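Local coordinates for protein 8-demethyl-8-aminoriboflavin-5'-phosphate synthase (Streptomyces davawensis, PDB 5MLD) that replaces the C-8 methyl group of riboflavin-5'-phosphate with an amino group, using glutamate as amino donor, in biosynthesis of the antibiotic roseoflavin, at residues Glu40-Trp54 and Lys65-Lys78. Numbering follows the deposited sequence.
Sequences EVVRVIDHDIEQEYW and KARREDEWPWLLEK
Asp48 and Arg68 form one end of a salt-bridge network that runs on through Glu50 and Lys65 to Glu52, in the loop that follows the edge strand of a flavodoxin-like fold. Strand 38-43 continues into this long loop, and the chain returns through helix 72-81, which packs on the sheet. Arg68 holds the Asp48 carboxylate end-on, NH2 to OD1 at 2.7 Å and NH1 to OD2 at 2.8 Å. The two flat groups are nearly coplanar, 21° apart. The side edge of the same guanidinium sends NE and NH2 to Glu50 OE1, whose carboxylate is turned steeply against it. Glu50 bends at chi2 (54°), which folds its carboxylate back to take Lys65 NZ on both oxygens and the backbone N of Glu52 on OE2. OE1 therefore accepts three N-H groups, which should favour the charged carboxylate. Lys65 NZ also reaches Glu52 OE2, 2.9 Å away, from above the carboxylate plane. Arg14 of the second subunit pairs with that oxygen too, so the network extends to the subunit interface. Farther along the loop, Arg67 lies over one face of the Trp54 indole. Its CD makes a CH-pi contact with the six-membered ring, and its guanidinium a cation-pi contact with the five-membered ring. Arg67 NH1 also bonds to Trp60 O, which helps fix the guanidinium over the indole.

At the helix start, Asp70 OD1 accepts from Trp72 N in an Asx turn, while OD2 takes Glu50 N. Glu71, the N-cap residue, returns to the loop: its backbone N bonds to Asp48 O, and OE2 accepts from Asp48 N. Val42 and Val44 pack against Leu75. Lys78 NZ bridges to Glu40 OE2. The His47 ring has Trp74 CZ3 over the centre of one face, and its ND1 donates to Glu71 OE1 at 2.7 Å, close to the ring plane.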
ATOM      1  N   GLU A  40     -11.188 -27.848   1.241  1.00 22.33           N
ATOM      2  CA  GLU A  40     -11.977 -27.715   0.026  1.00 20.61           C
ATOM      3  C   GLU A  40     -11.374 -26.583  -0.783  1.00 20.07           C
ATOM      4  O   GLU A  40     -11.098 -25.519  -0.225  1.00 20.22           O
ATOM      5  CB  GLU A  40     -13.433 -27.403   0.350  1.00 23.44           C
ATOM      6  CG  GLU A  40     -14.298 -27.228  -0.876  1.00 22.69           C
ATOM      7  CD  GLU A  40     -15.767 -27.185  -0.518  1.00 36.16           C
ATOM      8  OE1 GLU A  40     -16.085 -26.943   0.675  1.00 32.43           O
ATOM      9  OE2 GLU A  40     -16.596 -27.402  -1.429  1.00 38.65           O
ATOM     10  N   VAL A  41     -11.171 -26.801  -2.080  1.00 15.25           N
ATOM     11  CA  VAL A  41     -10.654 -25.766  -2.973  1.00 17.38           C
ATOM     12  C   VAL A  41     -11.795 -25.334  -3.878  1.00 17.85           C
ATOM     13  O   VAL A  41     -12.457 -26.177  -4.494  1.00 18.44           O
ATOM     14  CB  VAL A  41      -9.459 -26.264  -3.812  1.00 16.91           C
ATOM     15  CG1 VAL A  41      -8.937 -25.128  -4.720  1.00 16.41           C
ATOM     16  CG2 VAL A  41      -8.346 -26.807  -2.947  1.00 17.11           C
ATOM     17  N   VAL A  42     -12.026 -24.030  -3.965  1.00 18.01           N
ATOM     18  CA  VAL A  42     -13.023 -23.462  -4.867  1.00 16.62           C
ATOM     19  C   VAL A  42     -12.305 -22.481  -5.774  1.00 18.41           C
ATOM     20  O   VAL A  42     -11.552 -21.631  -5.288  1.00 15.46           O
ATOM     21  CB  VAL A  42     -14.152 -22.764  -4.090  1.00 18.11           C
ATOM     22  CG1 VAL A  42     -15.015 -21.942  -5.020  1.00 18.92           C
ATOM     23  CG2 VAL A  42     -15.000 -23.811  -3.361  1.00 20.59           C
ATOM     24  N   ARG A  43     -12.493 -22.620  -7.090  1.00 15.01           N
ATOM     25  CA  ARG A  43     -11.947 -21.629  -8.023  1.00 16.20           C
ATOM     26  C   ARG A  43     -13.085 -20.677  -8.338  1.00 16.58           C
ATOM     27  O   ARG A  43     -14.011 -21.029  -9.070  1.00 17.46           O
ATOM     28  CB  ARG A  43     -11.380 -22.249  -9.297  1.00 16.18           C
ATOM     29  CG  ARG A  43     -10.758 -21.159 -10.151  1.00 15.71           C
ATOM     30  CD  ARG A  43     -10.175 -21.712 -11.472  1.00 15.78           C
ATOM     31  NE  ARG A  43      -9.122 -22.707 -11.254  1.00 14.69           N
ATOM     32  CZ  ARG A  43      -8.298 -23.130 -12.208  1.00 20.78           C
ATOM     33  NH1 ARG A  43      -8.397 -22.622 -13.423  1.00 17.12           N
ATOM     34  NH2 ARG A  43      -7.363 -24.042 -11.953  1.00 17.77           N
ATOM     35  N   VAL A  44     -13.033 -19.481  -7.742  1.00 16.28           N
ATOM     36  CA  VAL A  44     -14.225 -18.654  -7.653  1.00 16.53           C
ATOM     37  C   VAL A  44     -14.676 -18.172  -9.029  1.00 16.46           C
ATOM     38  O   VAL A  44     -15.877 -17.994  -9.256  1.00 18.69           O
ATOM     39  CB  VAL A  44     -13.987 -17.475  -6.683  1.00 21.94           C
ATOM     40  CG1 VAL A  44     -13.588 -17.993  -5.303  1.00 19.34           C
ATOM     41  CG2 VAL A  44     -12.907 -16.564  -7.204  1.00 19.76           C
ATOM     42  N   ILE A  45     -13.744 -17.994  -9.973  1.00 17.09           N
ATOM     43  CA  ILE A  45     -14.109 -17.514 -11.305  1.00 19.52           C
ATOM     44  C   ILE A  45     -14.954 -18.535 -12.060  1.00 20.60           C
ATOM     45  O   ILE A  45     -15.634 -18.177 -13.033  1.00 19.74           O
ATOM     46  CB  ILE A  45     -12.846 -17.128 -12.112  1.00 17.81           C
ATOM     47  CG1 ILE A  45     -13.197 -16.214 -13.288  1.00 18.44           C
ATOM     48  CG2 ILE A  45     -12.091 -18.353 -12.631  1.00 15.23           C
ATOM     49  CD1 ILE A  45     -13.552 -14.822 -12.886  1.00 19.74           C
ATOM     50  N   ASP A  46     -14.938 -19.804 -11.646  1.00 15.43           N
ATOM     51  CA  ASP A  46     -15.794 -20.791 -12.299  1.00 18.53           C
ATOM     52  C   ASP A  46     -17.258 -20.568 -11.996  1.00 20.47           C
ATOM     53  O   ASP A  46     -18.113 -21.162 -12.661  1.00 22.00           O
ATOM     54  CB  ASP A  46     -15.471 -22.212 -11.843  1.00 13.99           C
ATOM     55  CG  ASP A  46     -14.101 -22.682 -12.286  1.00 20.08           C
ATOM     56  OD1 ASP A  46     -13.505 -22.066 -13.197  1.00 20.35           O
ATOM     57  OD2 ASP A  46     -13.621 -23.671 -11.703  1.00 20.25           O
ATOM     58  N   HIS A  47     -17.555 -19.760 -10.995  1.00 16.35           N
ATOM     59  CA  HIS A  47     -18.896 -19.624 -10.461  1.00 19.90           C
ATOM     60  C   HIS A  47     -19.480 -18.257 -10.774  1.00 19.17           C
ATOM     61  O   HIS A  47     -18.762 -17.257 -10.860  1.00 22.73           O
ATOM     62  CB  HIS A  47     -18.869 -19.862  -8.957  1.00 21.13           C
ATOM     63  CG  HIS A  47     -18.441 -21.244  -8.606  1.00 21.65           C
ATOM     64  ND1 HIS A  47     -19.318 -22.308  -8.594  1.00 23.72           N
ATOM     65  CD2 HIS A  47     -17.217 -21.756  -8.332  1.00 22.78           C
ATOM     66  CE1 HIS A  47     -18.656 -23.414  -8.298  1.00 27.05           C
ATOM     67  NE2 HIS A  47     -17.383 -23.104  -8.126  1.00 26.27           N
ATOM     68  N   ASP A  48     -20.803 -18.233 -10.925  1.00 20.42           N
ATOM     69  CA  ASP A  48     -21.521 -17.030 -11.318  1.00 19.91           C
ATOM     70  C   ASP A  48     -21.782 -16.195 -10.071  1.00 21.25           C
ATOM     71  O   ASP A  48     -22.725 -16.452  -9.325  1.00 24.46           O
ATOM     72  CB  ASP A  48     -22.811 -17.419 -12.030  1.00 22.08           C
ATOM     73  CG  ASP A  48     -23.615 -16.228 -12.478  1.00 25.12           C
ATOM     74  OD1 ASP A  48     -23.030 -15.149 -12.709  1.00 24.53           O
ATOM     75  OD2 ASP A  48     -24.848 -16.377 -12.593  1.00 30.88           O
ATOM     76  N   ILE A  49     -20.952 -15.172  -9.856  1.00 18.82           N
ATOM     77  CA  ILE A  49     -21.060 -14.282  -8.701  1.00 18.23           C
ATOM     78  C   ILE A  49     -21.282 -12.867  -9.217  1.00 21.12           C
ATOM     79  O   ILE A  49     -20.397 -12.301  -9.865  1.00 23.47           O
ATOM     80  CB  ILE A  49     -19.795 -14.331  -7.828  1.00 21.67           C
ATOM     81  CG1 ILE A  49     -19.465 -15.760  -7.372  1.00 25.32           C
ATOM     82  CG2 ILE A  49     -19.909 -13.348  -6.660  1.00 22.30           C
ATOM     83  CD1 ILE A  49     -20.516 -16.419  -6.550  1.00 26.42           C
ATOM     84  N   GLU A  50     -22.445 -12.282  -8.906  1.00 21.66           N
ATOM     85  CA  GLU A  50     -22.784 -10.972  -9.455  1.00 21.86           C
ATOM     86  C   GLU A  50     -21.962  -9.877  -8.789  1.00 21.98           C
ATOM     87  O   GLU A  50     -21.884  -9.802  -7.559  1.00 20.55           O
ATOM     88  CB  GLU A  50     -24.280 -10.681  -9.287  1.00 18.53           C
ATOM     89  CG  GLU A  50     -24.681  -9.294  -9.785  1.00 22.10           C
ATOM     90  CD  GLU A  50     -24.258  -9.029 -11.237  1.00 28.62           C
ATOM     91  OE1 GLU A  50     -24.518  -9.882 -12.125  1.00 25.97           O
ATOM     92  OE2 GLU A  50     -23.661  -7.960 -11.492  1.00 28.85           O
ATOM     93  N   GLN A  51     -21.343  -9.028  -9.616  1.00 18.28           N
ATOM     94  CA  GLN A  51     -20.491  -7.945  -9.138  1.00 21.31           C
ATOM     95  C   GLN A  51     -21.282  -6.694  -8.771  1.00 22.27           C
ATOM     96  O   GLN A  51     -20.859  -5.926  -7.899  1.00 23.05           O
ATOM     97  CB  GLN A  51     -19.463  -7.592 -10.220  1.00 26.30           C
ATOM     98  CG  GLN A  51     -18.555  -6.415  -9.895  1.00 22.80           C
ATOM     99  CD  GLN A  51     -17.637  -6.083 -11.059  1.00 23.92           C
ATOM    100  OE1 GLN A  51     -18.001  -6.264 -12.224  1.00 27.37           O
ATOM    101  NE2 GLN A  51     -16.430  -5.637 -10.751  1.00 20.11           N
ATOM    102  N   GLU A  52     -22.411  -6.460  -9.431  1.00 20.10           N
ATOM    103  CA  GLU A  52     -23.116  -5.200  -9.263  1.00 22.08           C
ATOM    104  C   GLU A  52     -23.767  -5.116  -7.889  1.00 20.36           C
ATOM    105  O   GLU A  52     -24.079  -6.127  -7.250  1.00 24.35           O
ATOM    106  CB  GLU A  52     -24.177  -5.019 -10.351  1.00 20.97           C
ATOM    107  CG  GLU A  52     -23.581  -4.722 -11.716  1.00 23.28           C
ATOM    108  CD  GLU A  52     -24.588  -4.834 -12.841  1.00 24.44           C
ATOM    109  OE1 GLU A  52     -25.772  -4.477 -12.627  1.00 24.93           O
ATOM    110  OE2 GLU A  52     -24.191  -5.267 -13.948  1.00 24.81           O
ATOM    111  N   TYR A  53     -23.973  -3.879  -7.446  1.00 20.63           N
ATOM    112  CA  TYR A  53     -24.488  -3.583  -6.116  1.00 22.77           C
ATOM    113  C   TYR A  53     -25.879  -2.977  -6.199  1.00 20.69           C
ATOM    114  O   TYR A  53     -26.148  -2.102  -7.037  1.00 22.82           O
ATOM    115  CB  TYR A  53     -23.567  -2.604  -5.370  1.00 25.07           C
ATOM    116  CG  TYR A  53     -24.052  -2.319  -3.955  1.00 25.84           C
ATOM    117  CD1 TYR A  53     -25.000  -1.325  -3.705  1.00 23.80           C
ATOM    118  CD2 TYR A  53     -23.587  -3.069  -2.880  1.00 25.94           C
ATOM    119  CE1 TYR A  53     -25.456  -1.069  -2.421  1.00 27.61           C
ATOM    120  CE2 TYR A  53     -24.029  -2.815  -1.586  1.00 29.26           C
ATOM    121  CZ  TYR A  53     -24.975  -1.822  -1.368  1.00 27.75           C
ATOM    122  OH  TYR A  53     -25.427  -1.575  -0.095  1.00 32.03           O
ATOM    123  N   TRP A  54     -26.750  -3.394  -5.290  1.00 21.03           N
ATOM    124  CA  TRP A  54     -28.012  -2.694  -5.121  1.00 23.85           C
ATOM    125  C   TRP A  54     -28.395  -2.743  -3.651  1.00 22.16           C
ATOM    126  O   TRP A  54     -28.158  -3.752  -2.987  1.00 27.20           O
ATOM    127  CB  TRP A  54     -29.130  -3.309  -5.986  1.00 24.77           C
ATOM    128  CG  TRP A  54     -30.481  -2.733  -5.665  1.00 26.17           C
ATOM    129  CD1 TRP A  54     -31.098  -1.671  -6.276  1.00 24.30           C
ATOM    130  CD2 TRP A  54     -31.366  -3.169  -4.633  1.00 24.33           C
ATOM    131  NE1 TRP A  54     -32.318  -1.431  -5.686  1.00 25.38           N
ATOM    132  CE2 TRP A  54     -32.505  -2.341  -4.676  1.00 26.54           C
ATOM    133  CE3 TRP A  54     -31.312  -4.194  -3.679  1.00 29.04           C
ATOM    134  CZ2 TRP A  54     -33.573  -2.501  -3.799  1.00 30.38           C
ATOM    135  CZ3 TRP A  54     -32.373  -4.350  -2.817  1.00 31.37           C
ATOM    136  CH2 TRP A  54     -33.488  -3.506  -2.883  1.00 29.02           C
ATOM    137  N   LYS A  65     -30.367  -6.592 -12.073  1.00 21.38           N
ATOM    138  CA  LYS A  65     -29.232  -7.486 -12.306  1.00 24.26           C
ATOM    139  C   LYS A  65     -28.456  -7.746 -11.017  1.00 23.56           C
ATOM    140  O   LYS A  65     -28.045  -8.883 -10.748  1.00 23.21           O
ATOM    141  CB  LYS A  65     -28.311  -6.905 -13.381  1.00 23.30           C
ATOM    142  CG  LYS A  65     -27.145  -7.817 -13.770  1.00 24.80           C
ATOM    143  CD  LYS A  65     -26.408  -7.259 -14.977  1.00 26.94           C
ATOM    144  CE  LYS A  65     -25.260  -8.171 -15.405  1.00 31.69           C
ATOM    145  NZ  LYS A  65     -24.058  -8.058 -14.538  1.00 31.35           N
ATOM    146  N   ALA A  66     -28.252  -6.709 -10.199  1.00 21.47           N
ATOM    147  CA  ALA A  66     -27.594  -6.912  -8.911  1.00 24.07           C
ATOM    148  C   ALA A  66     -28.381  -7.862  -8.019  1.00 25.48           C
ATOM    149  O   ALA A  66     -27.784  -8.622  -7.252  1.00 23.60           O
ATOM    150  CB  ALA A  66     -27.389  -5.580  -8.203  1.00 21.19           C
ATOM    151  N   ARG A  67     -29.711  -7.854  -8.106  1.00 21.60           N
ATOM    152  CA  ARG A  67     -30.518  -8.688  -7.217  1.00 24.50           C
ATOM    153  C   ARG A  67     -30.713 -10.112  -7.726  1.00 27.27           C
ATOM    154  O   ARG A  67     -31.379 -10.904  -7.054  1.00 26.22           O
ATOM    155  CB  ARG A  67     -31.900  -8.050  -6.992  1.00 24.30           C
ATOM    156  CG  ARG A  67     -31.880  -6.808  -6.122  1.00 28.86           C
ATOM    157  CD  ARG A  67     -33.290  -6.301  -5.792  1.00 30.52           C
ATOM    158  NE  ARG A  67     -34.120  -6.109  -6.980  1.00 27.25           N
ATOM    159  CZ  ARG A  67     -34.155  -4.994  -7.712  1.00 27.53           C
ATOM    160  NH1 ARG A  67     -33.397  -3.951  -7.395  1.00 29.06           N
ATOM    161  NH2 ARG A  67     -34.952  -4.921  -8.776  1.00 29.61           N
ATOM    162  N   ARG A  68     -30.170 -10.460  -8.885  1.00 23.20           N
ATOM    163  CA  ARG A  68     -30.530 -11.723  -9.511  1.00 25.34           C
ATOM    164  C   ARG A  68     -30.030 -12.917  -8.691  1.00 26.16           C
ATOM    165  O   ARG A  68     -29.148 -12.807  -7.840  1.00 23.58           O
ATOM    166  CB  ARG A  68     -29.981 -11.778 -10.932  1.00 24.62           C
ATOM    167  CG  ARG A  68     -28.486 -12.002 -11.021  1.00 23.24           C
ATOM    168  CD  ARG A  68     -27.983 -11.729 -12.427  1.00 27.32           C
ATOM    169  NE  ARG A  68     -26.527 -11.812 -12.479  1.00 25.20           N
ATOM    170  CZ  ARG A  68     -25.850 -12.955 -12.559  1.00 26.68           C
ATOM    171  NH1 ARG A  68     -26.485 -14.121 -12.587  1.00 24.54           N
ATOM    172  NH2 ARG A  68     -24.529 -12.936 -12.589  1.00 25.95           N
ATOM    173  N   GLU A  69     -30.634 -14.069  -8.946  1.00 25.02           N
ATOM    174  CA  GLU A  69     -30.181 -15.313  -8.339  1.00 25.26           C
ATOM    175  C   GLU A  69     -28.818 -15.698  -8.910  1.00 23.24           C
ATOM    176  O   GLU A  69     -28.678 -15.850 -10.125  1.00 25.61           O
ATOM    177  CB  GLU A  69     -31.215 -16.405  -8.610  1.00 30.00           C
ATOM    178  CG  GLU A  69     -30.837 -17.785  -8.138  1.00 40.91           C
ATOM    179  CD  GLU A  69     -31.880 -18.829  -8.510  1.00 51.84           C
ATOM    180  OE1 GLU A  69     -33.074 -18.471  -8.624  1.00 53.65           O
ATOM    181  OE2 GLU A  69     -31.502 -20.008  -8.683  1.00 54.46           O
ATOM    182  N   ASP A  70     -27.814 -15.847  -8.051  1.00 23.60           N
ATOM    183  CA  ASP A  70     -26.491 -16.264  -8.502  1.00 24.34           C
ATOM    184  C   ASP A  70     -25.986 -17.342  -7.542  1.00 28.71           C
ATOM    185  O   ASP A  70     -26.751 -17.945  -6.777  1.00 24.77           O
ATOM    186  CB  ASP A  70     -25.567 -15.038  -8.628  1.00 25.78           C
ATOM    187  CG  ASP A  70     -25.190 -14.430  -7.276  1.00 23.16           C
ATOM    188  OD1 ASP A  70     -25.732 -14.856  -6.245  1.00 21.38           O
ATOM    189  OD2 ASP A  70     -24.346 -13.515  -7.248  1.00 24.58           O
ATOM    190  N   GLU A  71     -24.677 -17.595  -7.562  1.00 23.55           N
ATOM    191  CA  GLU A  71     -24.076 -18.614  -6.709  1.00 21.98           C
ATOM    192  C   GLU A  71     -23.433 -18.039  -5.452  1.00 19.63           C
ATOM    193  O   GLU A  71     -22.707 -18.761  -4.758  1.00 22.82           O
ATOM    194  CB  GLU A  71     -23.030 -19.413  -7.481  1.00 22.45           C
ATOM    195  CG  GLU A  71     -23.573 -20.211  -8.648  1.00 25.05           C
ATOM    196  CD  GLU A  71     -22.491 -21.050  -9.282  1.00 27.30           C
ATOM    197  OE1 GLU A  71     -21.942 -21.933  -8.598  1.00 31.80           O
ATOM    198  OE2 GLU A  71     -22.158 -20.798 -10.446  1.00 22.70           O
ATOM    199  N   TRP A  72     -23.647 -16.762  -5.161  1.00 19.68           N
ATOM    200  CA  TRP A  72     -23.051 -16.198  -3.952  1.00 25.41           C
ATOM    201  C   TRP A  72     -23.578 -16.827  -2.662  1.00 24.26           C
ATOM    202  O   TRP A  72     -22.757 -17.107  -1.771  1.00 22.11           O
ATOM    203  CB  TRP A  72     -23.232 -14.676  -3.941  1.00 22.15           C
ATOM    204  CG  TRP A  72     -22.729 -14.047  -2.667  1.00 23.54           C
ATOM    205  CD1 TRP A  72     -23.467 -13.335  -1.768  1.00 25.43           C
ATOM    206  CD2 TRP A  72     -21.395 -14.095  -2.141  1.00 20.92           C
ATOM    207  NE1 TRP A  72     -22.674 -12.910  -0.732  1.00 23.79           N
ATOM    208  CE2 TRP A  72     -21.399 -13.371  -0.931  1.00 24.14           C
ATOM    209  CE3 TRP A  72     -20.198 -14.676  -2.574  1.00 24.46           C
ATOM    210  CZ2 TRP A  72     -20.257 -13.213  -0.150  1.00 23.36           C
ATOM    211  CZ3 TRP A  72     -19.061 -14.516  -1.793  1.00 22.67           C
ATOM    212  CH2 TRP A  72     -19.104 -13.786  -0.598  1.00 23.27           C
ATOM    213  N   PRO A  73     -24.886 -17.059  -2.474  1.00 23.39           N
ATOM    214  CA  PRO A  73     -25.318 -17.713  -1.220  1.00 23.56           C
ATOM    215  C   PRO A  73     -24.604 -19.028  -0.958  1.00 24.89           C
ATOM    216  O   PRO A  73     -24.181 -19.294   0.176  1.00 23.54           O
ATOM    217  CB  PRO A  73     -26.827 -17.908  -1.431  1.00 22.76           C
ATOM    218  CG  PRO A  73     -27.210 -16.769  -2.326  1.00 27.37           C
ATOM    219  CD  PRO A  73     -26.041 -16.620  -3.284  1.00 25.88           C
ATOM    220  N   TRP A  74     -24.450 -19.854  -1.997  1.00 24.47           N
ATOM    221  CA  TRP A  74     -23.695 -21.099  -1.877  1.00 25.67           C
ATOM    222  C   TRP A  74     -22.269 -20.844  -1.383  1.00 24.82           C
ATOM    223  O   TRP A  74     -21.800 -21.498  -0.443  1.00 23.92           O
ATOM    224  CB  TRP A  74     -23.686 -21.814  -3.230  1.00 24.54           C
ATOM    225  CG  TRP A  74     -22.711 -22.938  -3.354  1.00 25.79           C
ATOM    226  CD1 TRP A  74     -22.898 -24.229  -2.953  1.00 28.32           C
ATOM    227  CD2 TRP A  74     -21.400 -22.889  -3.955  1.00 24.23           C
ATOM    228  NE1 TRP A  74     -21.784 -24.981  -3.253  1.00 29.08           N
ATOM    229  CE2 TRP A  74     -20.852 -24.182  -3.864  1.00 26.86           C
ATOM    230  CE3 TRP A  74     -20.643 -21.877  -4.551  1.00 22.20           C
ATOM    231  CZ2 TRP A  74     -19.577 -24.493  -4.351  1.00 30.18           C
ATOM    232  CZ3 TRP A  74     -19.376 -22.189  -5.033  1.00 25.29           C
ATOM    233  CH2 TRP A  74     -18.858 -23.484  -4.929  1.00 27.29           C
ATOM    234  N   LEU A  75     -21.565 -19.888  -1.999  1.00 22.32           N
ATOM    235  CA  LEU A  75     -20.184 -19.625  -1.590  1.00 20.20           C
ATOM    236  C   LEU A  75     -20.119 -18.984  -0.207  1.00 20.89           C
ATOM    237  O   LEU A  75     -19.239 -19.326   0.591  1.00 22.79           O
ATOM    238  CB  LEU A  75     -19.476 -18.739  -2.621  1.00 20.16           C
ATOM    239  CG  LEU A  75     -18.000 -18.399  -2.364  1.00 23.94           C
ATOM    240  CD1 LEU A  75     -17.164 -19.630  -2.067  1.00 22.89           C
ATOM    241  CD2 LEU A  75     -17.397 -17.611  -3.545  1.00 23.04           C
ATOM    242  N   LEU A  76     -21.019 -18.035   0.080  1.00 21.25           N
ATOM    243  CA  LEU A  76     -21.044 -17.403   1.399  1.00 23.96           C
ATOM    244  C   LEU A  76     -21.246 -18.437   2.495  1.00 24.94           C
ATOM    245  O   LEU A  76     -20.639 -18.349   3.572  1.00 25.25           O
ATOM    246  CB  LEU A  76     -22.154 -16.345   1.459  1.00 22.40           C
ATOM    247  CG  LEU A  76     -22.312 -15.586   2.785  1.00 22.93           C
ATOM    248  CD1 LEU A  76     -20.991 -14.985   3.225  1.00 25.88           C
ATOM    249  CD2 LEU A  76     -23.373 -14.483   2.664  1.00 26.57           C
ATOM    250  N   GLU A  77     -22.087 -19.436   2.237  1.00 25.09           N
ATOM    251  CA  GLU A  77     -22.327 -20.450   3.257  1.00 28.36           C
ATOM    252  C   GLU A  77     -21.076 -21.282   3.513  1.00 24.57           C
ATOM    253  O   GLU A  77     -20.801 -21.642   4.660  1.00 28.13           O
ATOM    254  CB  GLU A  77     -23.506 -21.336   2.864  1.00 30.81           C
ATOM    255  CG  GLU A  77     -23.966 -22.292   3.956  1.00 36.71           C
ATOM    256  CD  GLU A  77     -24.192 -21.617   5.313  1.00 41.68           C
ATOM    257  OE1 GLU A  77     -23.830 -22.232   6.339  1.00 48.27           O
ATOM    258  OE2 GLU A  77     -24.727 -20.484   5.367  1.00 45.11           O
ATOM    259  N   LYS A  78     -20.304 -21.603   2.465  1.00 20.34           N
ATOM    260  CA  LYS A  78     -19.035 -22.299   2.682  1.00 20.02           C
ATOM    261  C   LYS A  78     -18.072 -21.456   3.514  1.00 21.58           C
ATOM    262  O   LYS A  78     -17.341 -21.983   4.362  1.00 22.48           O
ATOM    263  CB  LYS A  78     -18.395 -22.680   1.343  1.00 25.61           C
ATOM    264  CG  LYS A  78     -19.138 -23.795   0.612  1.00 28.58           C
ATOM    265  CD  LYS A  78     -18.336 -24.369  -0.545  1.00 29.77           C
ATOM    266  CE  LYS A  78     -19.033 -25.587  -1.119  1.00 33.28           C
ATOM    267  NZ  LYS A  78     -19.064 -26.700  -0.135  1.00 35.45           N
TER
HETATM  268  O   HOH W   1     -27.808  -3.893 -11.142  1.00 24.31           O
HETATM  269  O   HOH W   2     -25.133  -8.456  -6.264  1.00 24.97           O